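Local structure of delta-aminolevulinic acid dehydratase (Toxoplasma gondii ME49, 3OBK) at residues G269-R280 with V317-D327; S216-D224 with H291-L299. The protein catalyses the condensation of two molecules of 5-aminolevulinic acid to porphobilinogen, an early step of tetrapyrrole biosynthesis, and assembles as an octamer. All blocks are in the same frame, centred on the assembly; numbering follows the deposited sequence.

Contact 1 (G269-R280 with V317-D327)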
loop_
_atom_site.group_PDB
_atom_site.type_symbol
_atom_site.label_atom_id
_atom_site.label_comp_id
_atom_site.label_asym_id
_atom_site.label_seq_id
_atom_site.Cartn_x
_atom_site.Cartn_y
_atom_site.Cartn_z
ATOM N N GLY A 269 -8.625 27.300 -3.424
ATOM C CA GLY A 269 -8.692 26.711 -2.087
ATOM C C GLY A 269 -9.752 25.654 -1.887
ATOM O O GLY A 269 -9.531 24.492 -2.188
ATOM N N LEU A 270 -10.909 26.064 -1.390
ATOM C CA LEU A 270 -11.982 25.138 -1.069
ATOM C C LEU A 270 -12.337 24.222 -2.236
ATOM O O LEU A 270 -12.499 23.022 -2.051
ATOM C CB LEU A 270 -13.238 25.885 -0.597
ATOM C CG LEU A 270 -13.166 26.457 0.804
ATOM C CD1 LEU A 270 -14.516 27.067 1.160
ATOM C CD2 LEU A 270 -12.752 25.392 1.814
ATOM N N PRO A 271 -12.452 24.768 -3.443
ATOM C CA PRO A 271 -12.752 23.831 -4.515
ATOM C C PRO A 271 -11.616 22.899 -4.910
ATOM O O PRO A 271 -11.775 22.188 -5.873
ATOM C CB PRO A 271 -13.124 24.731 -5.703
ATOM C CG PRO A 271 -13.240 26.108 -5.166
ATOM C CD PRO A 271 -12.432 26.159 -3.908
ATOM N N TYR A 272 -10.486 22.902 -4.215
ATOM C CA TYR A 272 -9.374 21.996 -4.571
ATOM C C TYR A 272 -8.858 21.171 -3.380
ATOM O O TYR A 272 -7.732 20.658 -3.387
ATOM C CB TYR A 272 -8.285 22.801 -5.289
ATOM C CG TYR A 272 -8.800 23.321 -6.612
ATOM C CD1 TYR A 272 -8.730 22.543 -7.759
ATOM C CD2 TYR A 272 -9.445 24.562 -6.700
ATOM C CE1 TYR A 272 -9.234 22.998 -8.983
ATOM C CE2 TYR A 272 -9.976 25.029 -7.925
ATOM C CZ TYR A 272 -9.874 24.230 -9.058
ATOM O OH TYR A 272 -10.405 24.649 -10.258
ATOM N N LEU A 273 -9.713 21.013 -2.361
ATOM C CA LEU A 273 -9.314 20.323 -1.131
ATOM C C LEU A 273 -8.938 18.890 -1.438
ATOM O O LEU A 273 -8.088 18.329 -0.784
ATOM C CB LEU A 273 -10.387 20.410 -0.037
ATOM C CG LEU A 273 -10.792 21.801 0.562
ATOM C CD1 LEU A 273 -11.850 21.665 1.667
ATOM C CD2 LEU A 273 -9.571 22.586 1.046
ATOM N N ASP A 274 -9.528 18.308 -2.470
ATOM C CA ASP A 274 -9.120 16.955 -2.904
ATOM C C ASP A 274 -7.674 16.906 -3.380
ATOM O O ASP A 274 -6.971 15.928 -3.115
ATOM C CB ASP A 274 -10.033 16.373 -4.001
ATOM C CG ASP A 274 -10.050 17.210 -5.231
ATOM O OD1 ASP A 274 -10.259 18.433 -5.061
ATOM O OD2 ASP A 274 -9.867 16.686 -6.359
ATOM N N VAL A 275 -7.244 17.917 -4.106
ATOM C CA VAL A 275 -5.887 17.945 -4.595
ATOM C C VAL A 275 -4.940 18.212 -3.431
ATOM O O VAL A 275 -3.880 17.607 -3.326
ATOM C CB VAL A 275 -5.731 19.023 -5.674
ATOM C CG1 VAL A 275 -4.263 19.118 -6.167
ATOM C CG2 VAL A 275 -6.678 18.719 -6.806
ATOM N N LEU A 276 -5.353 19.121 -2.556
ATOM C CA LEU A 276 -4.619 19.432 -1.345
ATOM C C LEU A 276 -4.376 18.168 -0.544
ATOM O O LEU A 276 -3.241 17.900 -0.176
ATOM C CB LEU A 276 -5.386 20.470 -0.505
ATOM C CG LEU A 276 -4.768 20.946 0.794
ATOM C CD1 LEU A 276 -3.458 21.687 0.572
ATOM C CD2 LEU A 276 -5.753 21.853 1.532
ATOM N N ALA A 277 -5.425 17.387 -0.277
ATOM C CA ALA A 277 -5.282 16.164 0.533
ATOM C C ALA A 277 -4.401 15.151 -0.156
ATOM O O ALA A 277 -3.620 14.471 0.490
ATOM C CB ALA A 277 -6.604 15.541 0.861
ATOM N N LYS A 278 -4.520 15.041 -1.468
ATOM C CA LYS A 278 -3.776 13.995 -2.168
ATOM C C LYS A 278 -2.287 14.310 -2.130
ATOM O O LYS A 278 -1.487 13.437 -1.820
ATOM C CB LYS A 278 -4.279 13.805 -3.583
ATOM C CG LYS A 278 -3.514 12.748 -4.377
ATOM C CD LYS A 278 -3.340 11.380 -3.633
ATOM C CE LYS A 278 -4.330 10.301 -4.106
ATOM N NZ LYS A 278 -4.585 9.276 -3.010
ATOM N N ILE A 279 -1.935 15.572 -2.384
ATOM C CA ILE A 279 -0.544 15.998 -2.353
ATOM C C ILE A 279 -0.001 15.939 -0.941
ATOM O O ILE A 279 1.136 15.579 -0.734
ATOM C CB ILE A 279 -0.331 17.405 -2.968
ATOM C CG1 ILE A 279 -0.804 17.408 -4.430
ATOM C CG2 ILE A 279 1.148 17.800 -2.897
ATOM C CD1 ILE A 279 -0.317 16.199 -5.296
ATOM N N ARG A 280 -0.821 16.255 0.045
ATOM C CA ARG A 280 -0.421 16.065 1.450
ATOM C C ARG A 280 -0.023 14.640 1.774
ATOM O O ARG A 280 0.887 14.417 2.533
ATOM C CB ARG A 280 -1.573 16.450 2.371
ATOM C CG ARG A 280 -1.279 16.278 3.860
ATOM C CD ARG A 280 0.082 16.822 4.204
ATOM N NE ARG A 280 0.055 17.559 5.445
ATOM C CZ ARG A 280 0.425 17.078 6.633
ATOM N NH1 ARG A 280 0.899 15.824 6.775
ATOM N NH2 ARG A 280 0.353 17.898 7.688
ATOM N N VAL A 317 -14.437 27.251 7.377
ATOM C CA VAL A 317 -13.643 27.209 6.186
ATOM C C VAL A 317 -12.196 26.985 6.571
ATOM O O VAL A 317 -11.554 26.085 6.075
ATOM C CB VAL A 317 -13.829 28.523 5.381
ATOM C CG1 VAL A 317 -12.688 28.729 4.360
ATOM C CG2 VAL A 317 -15.193 28.517 4.705
ATOM N N LEU A 318 -11.687 27.777 7.496
ATOM C CA LEU A 318 -10.277 27.633 7.912
ATOM C C LEU A 318 -9.981 26.253 8.544
ATOM O O LEU A 318 -8.951 25.644 8.272
ATOM C CB LEU A 318 -9.882 28.764 8.853
ATOM C CG LEU A 318 -10.015 30.194 8.317
ATOM C CD1 LEU A 318 -9.593 31.187 9.362
ATOM C CD2 LEU A 318 -9.196 30.383 7.039
ATOM N N LYS A 319 -10.909 25.761 9.354
ATOM C CA LYS A 319 -10.812 24.416 9.887
ATOM C C LYS A 319 -10.801 23.389 8.767
ATOM O O LYS A 319 -10.037 22.435 8.826
ATOM C CB LYS A 319 -11.960 24.114 10.860
ATOM C CG LYS A 319 -11.874 22.809 11.588
ATOM C CD LYS A 319 -10.596 22.672 12.394
ATOM C CE LYS A 319 -10.515 23.611 13.564
ATOM N NZ LYS A 319 -11.516 23.290 14.658
ATOM N N SER A 320 -11.623 23.599 7.744
ATOM C CA SER A 320 -11.632 22.700 6.588
ATOM C C SER A 320 -10.294 22.629 5.812
ATOM O O SER A 320 -9.857 21.559 5.486
ATOM C CB SER A 320 -12.803 23.043 5.655
ATOM O OG SER A 320 -14.040 22.660 6.272
ATOM N N PHE A 321 -9.637 23.751 5.557
ATOM C CA PHE A 321 -8.311 23.741 4.900
ATOM C C PHE A 321 -7.288 22.927 5.681
ATOM O O PHE A 321 -6.394 22.253 5.135
ATOM C CB PHE A 321 -7.740 25.147 4.824
ATOM C CG PHE A 321 -8.209 25.907 3.670
ATOM C CD1 PHE A 321 -7.819 25.542 2.388
ATOM C CD2 PHE A 321 -9.026 27.009 3.838
ATOM C CE1 PHE A 321 -8.279 26.259 1.307
ATOM C CE2 PHE A 321 -9.450 27.719 2.766
ATOM C CZ PHE A 321 -9.097 27.351 1.515
ATOM N N ARG A 322 -7.434 23.023 6.984
ATOM C CA ARG A 322 -6.525 22.419 7.888
ATOM C C ARG A 322 -6.765 20.904 7.943
ATOM O O ARG A 322 -5.823 20.142 7.826
ATOM C CB ARG A 322 -6.712 23.122 9.214
ATOM C CG ARG A 322 -5.551 23.063 10.087
ATOM C CD ARG A 322 -4.596 24.278 10.120
ATOM N NE ARG A 322 -3.751 23.867 11.253
ATOM C CZ ARG A 322 -2.499 23.428 11.221
ATOM N NH1 ARG A 322 -1.932 22.996 12.337
ATOM N NH2 ARG A 322 -1.774 23.486 10.138
ATOM N N ARG A 323 -8.015 20.470 8.063
ATOM C CA ARG A 323 -8.350 19.048 8.036
ATOM C C ARG A 323 -7.891 18.390 6.709
ATOM O O ARG A 323 -7.312 17.313 6.706
ATOM C CB ARG A 323 -9.845 18.860 8.201
ATOM C CG ARG A 323 -10.330 17.411 8.151
ATOM C CD ARG A 323 -11.832 17.261 7.791
ATOM N NE ARG A 323 -12.087 17.942 6.538
ATOM C CZ ARG A 323 -12.876 18.998 6.335
ATOM N NH1 ARG A 323 -13.641 19.510 7.288
ATOM N NH2 ARG A 323 -12.926 19.524 5.122
ATOM N N ALA A 324 -8.139 19.091 5.602
ATOM C CA ALA A 324 -7.756 18.688 4.268
ATOM C C ALA A 324 -6.242 18.557 4.068
ATOM O O ALA A 324 -5.811 17.879 3.155
ATOM C CB ALA A 324 -8.325 19.660 3.283
ATOM N N GLY A 325 -5.434 19.198 4.902
ATOM C CA GLY A 325 -3.973 18.971 4.918
ATOM C C GLY A 325 -3.141 20.238 4.787
ATOM O O GLY A 325 -1.975 20.163 4.528
ATOM N N ALA A 326 -3.732 21.410 4.941
ATOM C CA ALA A 326 -2.945 22.651 4.863
ATOM C C ALA A 326 -2.201 22.871 6.170
ATOM O O ALA A 326 -2.810 22.963 7.239
ATOM C CB ALA A 326 -3.807 23.846 4.598
ATOM N N ASP A 327 -0.887 22.963 6.079
ATOM C CA ASP A 327 -0.135 23.473 7.183
ATOM C C ASP A 327 -0.409 24.963 7.346
ATOM O O ASP A 327 -0.633 25.427 8.453
ATOM C CB ASP A 327 1.336 23.197 6.966
ATOM C CG ASP A 327 1.621 21.726 6.913
ATOM O OD1 ASP A 327 1.364 21.042 7.928
ATOM O OD2 ASP A 327 2.075 21.255 5.853
#
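L273 reaches into the neighbouring helix as a knob among S320, F321, R323 and A324, its CD2 lying 3.7 Å from F321 CD1. One turn further on, L276 has its CG anti to the backbone N (chi1 -179°), which brings CD2 onto the same A324 CB (3.8 Å) and near F321 O and A326 CB. The F321 ring stands across the start of segment 269-280: G269 CA meets its edge in plane, 3.4 Å from CE1, while L270 CD2 lies over one face, offset toward the rim. L270 CD1 continues to V317 CG2. The small residues A277 and A324 let the backbones close in, A277 CA making a CA-H...O contact with A324 O at 3.2 Å. G325, in the Schellman motif that ends helix 317-324, accepts a weak bond from R280 NE (3.4 Å to G325 O), and R280 NH2 makes a long salt bridge to D327 OD1 at 3.3 Å, with a weak, bent hydrogen bond. D327 OD2 accepts a hydrogen bond from M287 N and a salt bridge from R247 of the fourth subunit, which probably help to hold the carboxylate. R323 NE forms a salt bridge with D274 of the second subunit. The axes of 273-280 and 317-324 approach to 9.4 Å at 35°, as between adjacent outer helices of a TIM barrel, here backed by strand 287-291 through A289.

Contact 2 (S216-D224 with H291-L299). With PBG (3-[5-(aminomethyl)-4-(carboxymethyl)-1H-pyrrol-3-yl]propanoic acid), chain L.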
loop_
_atom_site.group_PDB
_atom_site.type_symbol
_atom_site.label_atom_id
_atom_site.label_comp_id
_atom_site.label_asym_id
_atom_site.label_seq_id
_atom_site.Cartn_x
_atom_site.Cartn_y
_atom_site.Cartn_z
ATOM N N SER A 216 -8.209 28.893 -13.134
ATOM C CA SER A 216 -9.489 29.124 -12.471
ATOM C C SER A 216 -10.194 30.412 -12.896
ATOM O O SER A 216 -9.586 31.364 -13.449
ATOM C CB SER A 216 -9.275 29.169 -10.938
ATOM O OG SER A 216 -10.510 29.237 -10.232
ATOM N N SER A 217 -11.493 30.430 -12.594
ATOM C CA SER A 217 -12.322 31.598 -12.791
ATOM C C SER A 217 -12.583 32.359 -11.460
ATOM O O SER A 217 -13.294 33.356 -11.443
ATOM C CB SER A 217 -13.628 31.183 -13.472
ATOM O OG SER A 217 -14.550 30.649 -12.523
ATOM N N PHE A 218 -11.994 31.899 -10.364
ATOM C CA PHE A 218 -12.124 32.566 -9.078
ATOM C C PHE A 218 -11.056 33.623 -8.778
ATOM O O PHE A 218 -10.999 34.104 -7.640
ATOM C CB PHE A 218 -12.081 31.541 -7.936
ATOM C CG PHE A 218 -13.292 30.690 -7.856
ATOM C CD1 PHE A 218 -14.436 31.168 -7.255
ATOM C CD2 PHE A 218 -13.290 29.408 -8.381
ATOM C CE1 PHE A 218 -15.564 30.383 -7.177
ATOM C CE2 PHE A 218 -14.391 28.638 -8.322
ATOM C CZ PHE A 218 -15.545 29.113 -7.723
ATOM N N TYR A 219 -10.211 33.960 -9.753
ATOM C CA TYR A 219 -9.159 34.962 -9.569
ATOM C C TYR A 219 -9.573 36.369 -9.973
ATOM O O TYR A 219 -8.749 37.293 -9.998
ATOM C CB TYR A 219 -7.927 34.626 -10.423
ATOM C CG TYR A 219 -7.299 33.273 -10.224
ATOM C CD1 TYR A 219 -7.070 32.773 -8.978
ATOM C CD2 TYR A 219 -6.877 32.539 -11.307
ATOM C CE1 TYR A 219 -6.476 31.556 -8.798
ATOM C CE2 TYR A 219 -6.261 31.323 -11.154
ATOM C CZ TYR A 219 -6.073 30.818 -9.897
ATOM O OH TYR A 219 -5.477 29.602 -9.749
ATOM N N GLY A 220 -10.833 36.555 -10.310
ATOM C CA GLY A 220 -11.258 37.813 -10.915
ATOM C C GLY A 220 -11.024 39.044 -10.056
ATOM O O GLY A 220 -10.489 40.040 -10.543
ATOM N N PRO A 221 -11.470 39.001 -8.791
ATOM C CA PRO A 221 -11.298 40.176 -7.933
ATOM C C PRO A 221 -9.836 40.518 -7.668
ATOM O O PRO A 221 -9.496 41.694 -7.581
ATOM C CB PRO A 221 -12.043 39.794 -6.646
ATOM C CG PRO A 221 -13.058 38.787 -7.097
ATOM C CD PRO A 221 -12.416 38.030 -8.216
ATOM N N PHE A 222 -8.971 39.511 -7.578
ATOM C CA PHE A 222 -7.541 39.794 -7.528
ATOM C C PHE A 222 -7.106 40.641 -8.771
ATOM O O PHE A 222 -6.397 41.648 -8.635
ATOM C CB PHE A 222 -6.752 38.485 -7.423
ATOM C CG PHE A 222 -5.241 38.652 -7.484
ATOM C CD1 PHE A 222 -4.587 38.750 -8.712
ATOM C CD2 PHE A 222 -4.482 38.648 -6.313
ATOM C CE1 PHE A 222 -3.218 38.866 -8.768
ATOM C CE2 PHE A 222 -3.109 38.752 -6.339
ATOM C CZ PHE A 222 -2.463 38.893 -7.561
ATOM N N ARG A 223 -7.544 40.229 -9.962
ATOM C CA ARG A 223 -7.183 40.933 -11.175
ATOM C C ARG A 223 -7.803 42.337 -11.255
ATOM O O ARG A 223 -7.273 43.204 -11.936
ATOM C CB ARG A 223 -7.554 40.094 -12.398
ATOM C CG ARG A 223 -6.709 38.822 -12.526
ATOM C CD ARG A 223 -7.237 37.904 -13.593
ATOM N NE ARG A 223 -6.539 36.616 -13.648
ATOM C CZ ARG A 223 -7.013 35.541 -14.276
ATOM N NH1 ARG A 223 -8.190 35.585 -14.902
ATOM N NH2 ARG A 223 -6.327 34.407 -14.279
ATOM N N ASP A 224 -8.913 42.571 -10.559
ATOM C CA ASP A 224 -9.412 43.933 -10.418
ATOM C C ASP A 224 -8.440 44.716 -9.548
ATOM O O ASP A 224 -8.110 45.859 -9.867
ATOM C CB ASP A 224 -10.806 43.969 -9.791
ATOM C CG ASP A 224 -11.877 43.287 -10.656
ATOM O OD1 ASP A 224 -11.683 43.177 -11.893
ATOM O OD2 ASP A 224 -12.924 42.867 -10.088
ATOM N N HIS A 291 -6.903 30.561 -0.157
ATOM C CA HIS A 291 -8.289 30.971 -0.165
ATOM C C HIS A 291 -8.376 32.256 -0.997
ATOM O O HIS A 291 -8.113 33.349 -0.470
ATOM C CB HIS A 291 -8.731 31.214 1.274
ATOM C CG HIS A 291 -10.208 31.349 1.458
ATOM N ND1 HIS A 291 -10.760 32.273 2.321
ATOM C CD2 HIS A 291 -11.244 30.674 0.910
ATOM C CE1 HIS A 291 -12.078 32.150 2.303
ATOM N NE2 HIS A 291 -12.398 31.184 1.458
ATOM N N VAL A 292 -8.721 32.121 -2.277
ATOM C CA VAL A 292 -8.470 33.171 -3.247
ATOM C C VAL A 292 -9.552 34.241 -3.284
ATOM O O VAL A 292 -10.655 34.051 -2.775
ATOM C CB VAL A 292 -8.318 32.615 -4.669
ATOM C CG1 VAL A 292 -7.281 31.516 -4.706
ATOM C CG2 VAL A 292 -9.659 32.147 -5.222
ATOM N N SER A 293 -9.218 35.363 -3.928
ATOM C CA SER A 293 -10.054 36.545 -3.955
ATOM C C SER A 293 -11.509 36.232 -4.263
ATOM O O SER A 293 -12.412 36.765 -3.651
ATOM C CB SER A 293 -9.515 37.495 -5.009
ATOM O OG SER A 293 -9.580 36.926 -6.313
ATOM N N GLY A 294 -11.736 35.361 -5.214
ATOM C CA GLY A 294 -13.098 35.022 -5.604
ATOM C C GLY A 294 -13.844 34.318 -4.496
ATOM O O GLY A 294 -15.017 34.575 -4.272
ATOM N N GLU A 295 -13.147 33.426 -3.811
ATOM C CA GLU A 295 -13.702 32.741 -2.653
ATOM C C GLU A 295 -14.051 33.744 -1.550
ATOM O O GLU A 295 -15.092 33.623 -0.941
ATOM C CB GLU A 295 -12.732 31.691 -2.124
ATOM C CG GLU A 295 -12.388 30.570 -3.130
ATOM C CD GLU A 295 -11.418 29.586 -2.546
ATOM O OE1 GLU A 295 -11.857 28.800 -1.663
ATOM O OE2 GLU A 295 -10.214 29.647 -2.944
ATOM N N TYR A 296 -13.178 34.725 -1.340
ATOM C CA TYR A 296 -13.383 35.816 -0.385
ATOM C C TYR A 296 -14.622 36.640 -0.711
ATOM O O TYR A 296 -15.442 36.916 0.145
ATOM C CB TYR A 296 -12.135 36.733 -0.382
ATOM C CG TYR A 296 -12.223 37.932 0.558
ATOM C CD1 TYR A 296 -11.945 37.803 1.919
ATOM C CD2 TYR A 296 -12.582 39.190 0.077
ATOM C CE1 TYR A 296 -12.012 38.920 2.789
ATOM C CE2 TYR A 296 -12.645 40.277 0.906
ATOM C CZ TYR A 296 -12.378 40.146 2.269
ATOM O OH TYR A 296 -12.470 41.254 3.083
ATOM N N ALA A 297 -14.758 36.985 -1.982
ATOM C CA ALA A 297 -15.903 37.762 -2.467
ATOM C C ALA A 297 -17.213 37.028 -2.215
ATOM O O ALA A 297 -18.198 37.630 -1.779
ATOM C CB ALA A 297 -15.739 38.067 -3.941
ATOM N N MET A 298 -17.228 35.723 -2.460
ATOM C CA MET A 298 -18.441 34.959 -2.252
ATOM C C MET A 298 -18.944 35.046 -0.798
ATOM O O MET A 298 -20.123 35.260 -0.539
ATOM C CB MET A 298 -18.219 33.509 -2.668
ATOM C CG MET A 298 -18.369 33.296 -4.166
ATOM S SD MET A 298 -17.830 31.643 -4.711
ATOM C CE MET A 298 -18.987 30.611 -3.810
ATOM N N LEU A 299 -18.021 34.879 0.138
ATOM C CA LEU A 299 -18.334 34.871 1.551
ATOM C C LEU A 299 -18.882 36.217 1.934
ATOM O O LEU A 299 -19.941 36.287 2.559
ATOM C CB LEU A 299 -17.081 34.557 2.390
ATOM C CG LEU A 299 -16.950 33.118 2.895
ATOM C CD1 LEU A 299 -15.673 32.831 3.665
ATOM C CD2 LEU A 299 -18.147 32.813 3.783
HETATM C CHA PBG L . -0.427 36.056 -10.425
HETATM C C1A PBG L . -1.355 35.790 -9.285
HETATM C C2A PBG L . -2.733 35.613 -9.364
HETATM C C3A PBG L . -3.163 35.391 -8.069
HETATM C C4A PBG L . -2.039 35.350 -7.264
HETATM N NA PBG L . -0.962 35.622 -8.014
HETATM C C5A PBG L . -3.642 35.805 -10.555
HETATM C C6A PBG L . -3.528 34.827 -11.642
HETATM O O1A PBG L . -2.471 34.144 -11.683
HETATM O O2A PBG L . -4.417 34.761 -12.522
HETATM C C7A PBG L . -4.572 35.230 -7.650
HETATM C C8A PBG L . -4.853 35.300 -6.196
HETATM C C9A PBG L . -6.253 35.449 -5.767
HETATM O O3A PBG L . -6.454 35.917 -4.650
HETATM O O4A PBG L . -7.218 35.403 -6.546
HETATM N N1 PBG L . 0.542 35.061 -10.752
#
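Helices 220-224 and 293-299 meet nearly at right angles (103°), their axes 8.3 Å apart. F218 O, in the loop leading into helix 220-224, accepts a weak hydrogen bond from G294 N (2.8 Å), and the absence of a side chain at G294 lets that carbonyl approach. S293 OG, held at chi1 63° between its backbone N and carbonyl carbon, accepts a weak bond from F222 N (2.9 Å) and donates to PBG O4A at 2.8 Å. S293 N binds the same carboxylate, 2.9 Å from PBG O3A, and the positive N-terminal end of the helix dipole probably helps to stabilise it. This is the porphobilinogen pocket at the C-terminal mouth of the TIM barrel, where K213 and Y332 also bind the ligand. F222 lays its ring flat against the pyrrole, PBG C3A sitting 3.4 Å above the ring centre. R223 directs NH2 (2.6 Å) and, more weakly, NE to the single acetate oxygen PBG O2A, which lies in the guanidinium plane. V292, which also touches PBG through CB, packs CG2 on F218 CB and CG1 on the edge of the Y219 ring, another pocket residue. M298 SD approaches the F218 ring at its edge, a Met-aromatic contact 3.6 Å from CE1.

How the contacts relate
From the N terminus, segment 216-224 comes first, just after strand 206-213, followed by 269-280, 291-299 and 317-327. Contact 2 closes a loop of 66 residues between its segments, and contact 1 one of 36; since the segments alternate, the two loops cross rather than nest. Contact 1 ties outer helices 273-282 and 310-324 together, whereas contact 2 joins the pocket helix 220-226 to helix 293-305, which leads through the chain to helix 310-324. Their centres are about 17 Å apart, yet they touch: the E295 carboxylate probably receives hydrogen bonds from G269 N and L270 N, and V317 packs on H291. Both contacts also reach the second subunit.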